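Local atomic coordinates of uncharacterized protein YfeY (Escherichia coli, PDB entry 2QZB), a protein that is of unknown function but belongs to the DUF1131 family and is probably a bacterial lipoprotein, made with a signal peptide. Residues 35-47 with 59-72. Numbering follows the deposited sequence.
Sequences IADALDGDYRLRS and FFEVMKGDNVAMVI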
# COMPACT_ATOMS: atom_id res chain seq x y z
N ILE A 35 5.59 -11.77 12.36
CA ILE A 35 4.80 -11.53 11.14
C ILE A 35 4.04 -12.81 10.73
O ILE A 35 2.86 -12.76 10.44
CB ILE A 35 5.72 -11.01 10.05
CG1 ILE A 35 6.13 -9.59 10.41
CG2 ILE A 35 5.10 -11.13 8.59
CD1 ILE A 35 7.45 -9.20 9.81
N ALA A 36 4.71 -13.95 10.77
CA ALA A 36 4.10 -15.23 10.34
C ALA A 36 2.94 -15.58 11.26
O ALA A 36 1.89 -15.99 10.80
CB ALA A 36 5.14 -16.35 10.30
N ASP A 37 3.11 -15.33 12.56
CA ASP A 37 2.01 -15.52 13.50
C ASP A 37 0.86 -14.59 13.24
O ASP A 37 -0.27 -14.95 13.50
CB ASP A 37 2.50 -15.30 14.94
CG ASP A 37 3.34 -16.46 15.46
OD1 ASP A 37 3.75 -16.39 16.63
OD2 ASP A 37 3.57 -17.44 14.68
N ALA A 38 1.15 -13.38 12.76
CA ALA A 38 0.11 -12.38 12.48
C ALA A 38 -0.63 -12.64 11.19
O ALA A 38 -1.79 -12.28 11.08
CB ALA A 38 0.72 -10.98 12.45
N LEU A 39 0.05 -13.24 10.23
CA LEU A 39 -0.48 -13.44 8.89
C LEU A 39 -1.60 -14.46 8.88
O LEU A 39 -1.51 -15.45 9.56
CB LEU A 39 0.63 -13.89 7.93
CG LEU A 39 1.57 -12.79 7.40
CD1 LEU A 39 2.83 -13.39 6.70
CD2 LEU A 39 0.86 -11.78 6.50
N ASP A 40 -2.64 -14.21 8.09
CA ASP A 40 -3.76 -15.14 7.97
C ASP A 40 -4.03 -15.45 6.49
O ASP A 40 -4.87 -14.82 5.83
CB ASP A 40 -5.00 -14.58 8.66
CG ASP A 40 -6.08 -15.63 8.88
OD1 ASP A 40 -5.80 -16.74 9.42
OD2 ASP A 40 -7.25 -15.31 8.54
N GLY A 41 -3.29 -16.39 5.95
CA GLY A 41 -3.43 -16.75 4.55
C GLY A 41 -2.37 -17.77 4.24
O GLY A 41 -1.55 -18.11 5.09
N ASP A 42 -2.38 -18.24 3.00
CA ASP A 42 -1.45 -19.24 2.56
C ASP A 42 -0.27 -18.48 1.92
O ASP A 42 -0.08 -18.54 0.71
CB ASP A 42 -2.13 -20.15 1.53
CG ASP A 42 -3.45 -20.73 2.03
OD1 ASP A 42 -3.43 -21.42 3.06
OD2 ASP A 42 -4.50 -20.50 1.37
N TYR A 43 0.50 -17.78 2.73
CA TYR A 43 1.59 -16.95 2.23
C TYR A 43 2.92 -17.62 2.52
O TYR A 43 3.01 -18.46 3.40
CB TYR A 43 1.60 -15.61 2.96
CG TYR A 43 0.39 -14.72 2.69
CD1 TYR A 43 0.08 -14.30 1.41
CD2 TYR A 43 -0.44 -14.33 3.74
CE1 TYR A 43 -1.00 -13.48 1.18
CE2 TYR A 43 -1.52 -13.54 3.52
CZ TYR A 43 -1.79 -13.11 2.23
OH TYR A 43 -2.86 -12.29 2.01
N ARG A 44 3.93 -17.18 1.78
CA ARG A 44 5.32 -17.39 2.10
C ARG A 44 5.89 -16.02 2.51
O ARG A 44 5.25 -14.98 2.31
CB ARG A 44 6.07 -17.91 0.85
CG ARG A 44 5.93 -19.45 0.60
CD ARG A 44 4.47 -19.92 0.37
NE ARG A 44 4.44 -21.32 -0.06
CZ ARG A 44 4.35 -21.73 -1.33
NH1 ARG A 44 4.29 -20.87 -2.36
NH2 ARG A 44 4.33 -23.04 -1.59
N LEU A 45 7.09 -16.02 3.06
CA LEU A 45 7.73 -14.81 3.60
C LEU A 45 9.21 -14.77 3.18
O LEU A 45 9.90 -15.81 3.22
CB LEU A 45 7.58 -14.82 5.13
CG LEU A 45 7.97 -13.57 5.93
CD1 LEU A 45 7.08 -12.34 5.58
CD2 LEU A 45 7.86 -13.88 7.39
N ARG A 46 9.69 -13.60 2.77
CA ARG A 46 11.03 -13.41 2.26
C ARG A 46 11.54 -12.15 2.97
O ARG A 46 10.74 -11.37 3.43
CB ARG A 46 10.86 -13.06 0.79
CG ARG A 46 11.91 -13.43 -0.04
CD ARG A 46 11.34 -13.71 -1.37
NE ARG A 46 11.04 -12.53 -2.18
CZ ARG A 46 11.15 -12.55 -3.50
NH1 ARG A 46 11.56 -13.67 -4.11
NH2 ARG A 46 10.88 -11.47 -4.21
N SER A 47 12.85 -11.93 3.05
CA SER A 47 13.35 -10.71 3.67
C SER A 47 14.36 -9.99 2.82
O SER A 47 14.83 -10.49 1.81
CB SER A 47 13.84 -10.91 5.11
OG SER A 47 15.00 -11.74 5.19
N PHE A 59 13.32 -5.19 5.70
CA PHE A 59 11.94 -5.31 5.24
C PHE A 59 11.57 -6.78 4.98
O PHE A 59 12.48 -7.62 4.87
CB PHE A 59 11.65 -4.41 4.02
CG PHE A 59 12.34 -4.83 2.76
CD1 PHE A 59 13.57 -4.31 2.42
CD2 PHE A 59 11.72 -5.69 1.87
CE1 PHE A 59 14.20 -4.68 1.25
CE2 PHE A 59 12.33 -6.10 0.72
CZ PHE A 59 13.58 -5.57 0.37
N PHE A 60 10.27 -7.07 4.91
CA PHE A 60 9.77 -8.41 4.55
C PHE A 60 8.83 -8.30 3.36
O PHE A 60 8.09 -7.33 3.25
CB PHE A 60 9.08 -9.11 5.73
CG PHE A 60 10.01 -9.49 6.84
CD1 PHE A 60 10.34 -8.56 7.85
CD2 PHE A 60 10.62 -10.76 6.87
CE1 PHE A 60 11.23 -8.88 8.85
CE2 PHE A 60 11.50 -11.11 7.86
CZ PHE A 60 11.83 -10.17 8.86
N GLU A 61 8.89 -9.29 2.47
CA GLU A 61 7.92 -9.47 1.41
C GLU A 61 7.09 -10.71 1.74
O GLU A 61 7.61 -11.82 1.94
CB GLU A 61 8.61 -9.61 0.04
CG GLU A 61 9.11 -8.25 -0.52
CD GLU A 61 9.89 -8.41 -1.80
OE1 GLU A 61 9.89 -7.49 -2.64
OE2 GLU A 61 10.48 -9.49 -1.99
N VAL A 62 5.80 -10.49 1.81
CA VAL A 62 4.84 -11.52 2.02
C VAL A 62 4.47 -11.98 0.61
O VAL A 62 4.07 -11.20 -0.21
CB VAL A 62 3.61 -10.97 2.75
CG1 VAL A 62 2.56 -12.05 2.87
CG2 VAL A 62 4.01 -10.44 4.16
N MET A 63 4.63 -13.26 0.35
CA MET A 63 4.56 -13.75 -1.03
C MET A 63 3.28 -14.55 -1.23
O MET A 63 2.92 -15.37 -0.38
CB MET A 63 5.77 -14.63 -1.36
CG MET A 63 7.17 -13.94 -1.15
SD MET A 63 7.42 -12.48 -2.19
CE MET A 63 7.50 -13.14 -3.83
N LYS A 64 2.64 -14.33 -2.35
CA LYS A 64 1.44 -15.08 -2.70
C LYS A 64 1.74 -15.71 -4.04
O LYS A 64 1.78 -15.04 -5.06
CB LYS A 64 0.21 -14.18 -2.77
CG LYS A 64 -1.12 -14.99 -2.89
CD LYS A 64 -2.35 -14.11 -2.86
CE LYS A 64 -2.74 -13.60 -4.24
NZ LYS A 64 -4.21 -13.22 -4.30
N GLY A 65 2.07 -16.99 -3.99
CA GLY A 65 2.70 -17.66 -5.12
C GLY A 65 3.99 -16.96 -5.50
O GLY A 65 4.86 -16.72 -4.64
N ASP A 66 4.06 -16.59 -6.77
CA ASP A 66 5.22 -16.01 -7.43
C ASP A 66 5.36 -14.49 -7.21
O ASP A 66 6.36 -13.86 -7.64
CB ASP A 66 5.07 -16.27 -8.95
CG ASP A 66 3.55 -16.39 -9.41
OD1 ASP A 66 3.22 -15.91 -10.54
OD2 ASP A 66 2.69 -16.96 -8.68
N ASN A 67 4.34 -13.91 -6.59
CA ASN A 67 4.13 -12.46 -6.58
C ASN A 67 4.13 -11.89 -5.16
O ASN A 67 3.71 -12.56 -4.19
CB ASN A 67 2.76 -12.14 -7.21
CG ASN A 67 2.72 -12.32 -8.73
OD1 ASN A 67 3.60 -11.89 -9.49
ND2 ASN A 67 1.66 -12.95 -9.17
N VAL A 68 4.55 -10.64 -5.02
CA VAL A 68 4.57 -10.00 -3.73
C VAL A 68 3.14 -9.64 -3.39
O VAL A 68 2.47 -8.96 -4.16
CB VAL A 68 5.52 -8.77 -3.74
CG1 VAL A 68 5.49 -8.06 -2.43
CG2 VAL A 68 6.91 -9.21 -4.05
N ALA A 69 2.65 -10.13 -2.26
CA ALA A 69 1.32 -9.75 -1.74
C ALA A 69 1.35 -8.51 -0.83
O ALA A 69 0.37 -7.75 -0.77
CB ALA A 69 0.70 -10.91 -0.97
N MET A 70 2.46 -8.34 -0.09
CA MET A 70 2.66 -7.18 0.84
C MET A 70 4.14 -6.99 1.01
O MET A 70 4.90 -7.97 1.06
CB MET A 70 2.18 -7.41 2.30
CG MET A 70 0.78 -7.88 2.58
SD MET A 70 0.39 -8.02 4.37
CE MET A 70 -0.91 -9.20 4.16
N VAL A 71 4.51 -5.73 1.22
CA VAL A 71 5.85 -5.34 1.66
C VAL A 71 5.70 -4.71 3.03
O VAL A 71 4.94 -3.76 3.19
CB VAL A 71 6.48 -4.27 0.74
CG1 VAL A 71 7.96 -3.97 1.20
CG2 VAL A 71 6.47 -4.71 -0.75
N ILE A 72 6.42 -5.25 4.02
CA ILE A 72 6.35 -4.76 5.35
C ILE A 72 7.67 -4.06 5.70
O ILE A 72 8.78 -4.62 5.51
CB ILE A 72 6.11 -5.92 6.33
CG1 ILE A 72 4.83 -6.68 5.95
CG2 ILE A 72 6.06 -5.40 7.74
CD1 ILE A 72 4.62 -8.00 6.75
O HOH W 1 1.89 -18.53 -1.29
O HOH W 2 5.14 -18.26 -2.41
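Glu61 OE2 takes two hydrogen bonds from Arg46, one from NE at 3.1 Å and one from NH2 at 3.0 Å, in a salt bridge to which the guanidinium presents its NE/NH2 side. The oxygen lies at the edge of the guanidinium, close to its plane, and the carboxylate is turned only 23° from that plane. The two side chains lie side by side and point the same way, Arg46 bending at chi3 (79°) to bring both nitrogens round to the same oxygen. Met63, bent at chi2 and chi3, curls over one face of the guanidinium, its CE 3.7 Å from Arg46 CZ and over the centre of the group; a flexible thioether suits this flat, charged face. Were Glu61 cut back to an alanine, the Arg46 guanidinium would probably lose its charge mate and be freer to swing off Met63.

These residues belong to an antiparallel beta hairpin, strands 44-52 and 55-64, at one border of the chain's large sheet. Within 44-47 and 59-64, Arg44 with Met63 and Arg46 with Glu61 are the hydrogen-bonded pairs, and Met63 N to Arg44 O is the shortest of their bonds at 2.7 Å. The face carrying Leu45, Val62 and Phe60 is largely apolar and is met by Ile35 of helix 32-38 and by Leu39 just after it. Branched Val62 splits its methyls: CG1 lies over the Tyr43 ring in a CH-pi contact, 3.4 Å from Tyr43 CG, while CG2 meets Leu45 CD1; Leu39 reaches Val62 tip to tip. Across a classic bulge, Val62 faces both Ala69 and Met70; the small Ala69 fits near the ring of Tyr43, whose hydroxyl bonds to Asp86. Ile35 covers the Phe60 ring with CD1, 3.6 Å from Phe60 CD1, and its CG2 meets Ile72 CD1.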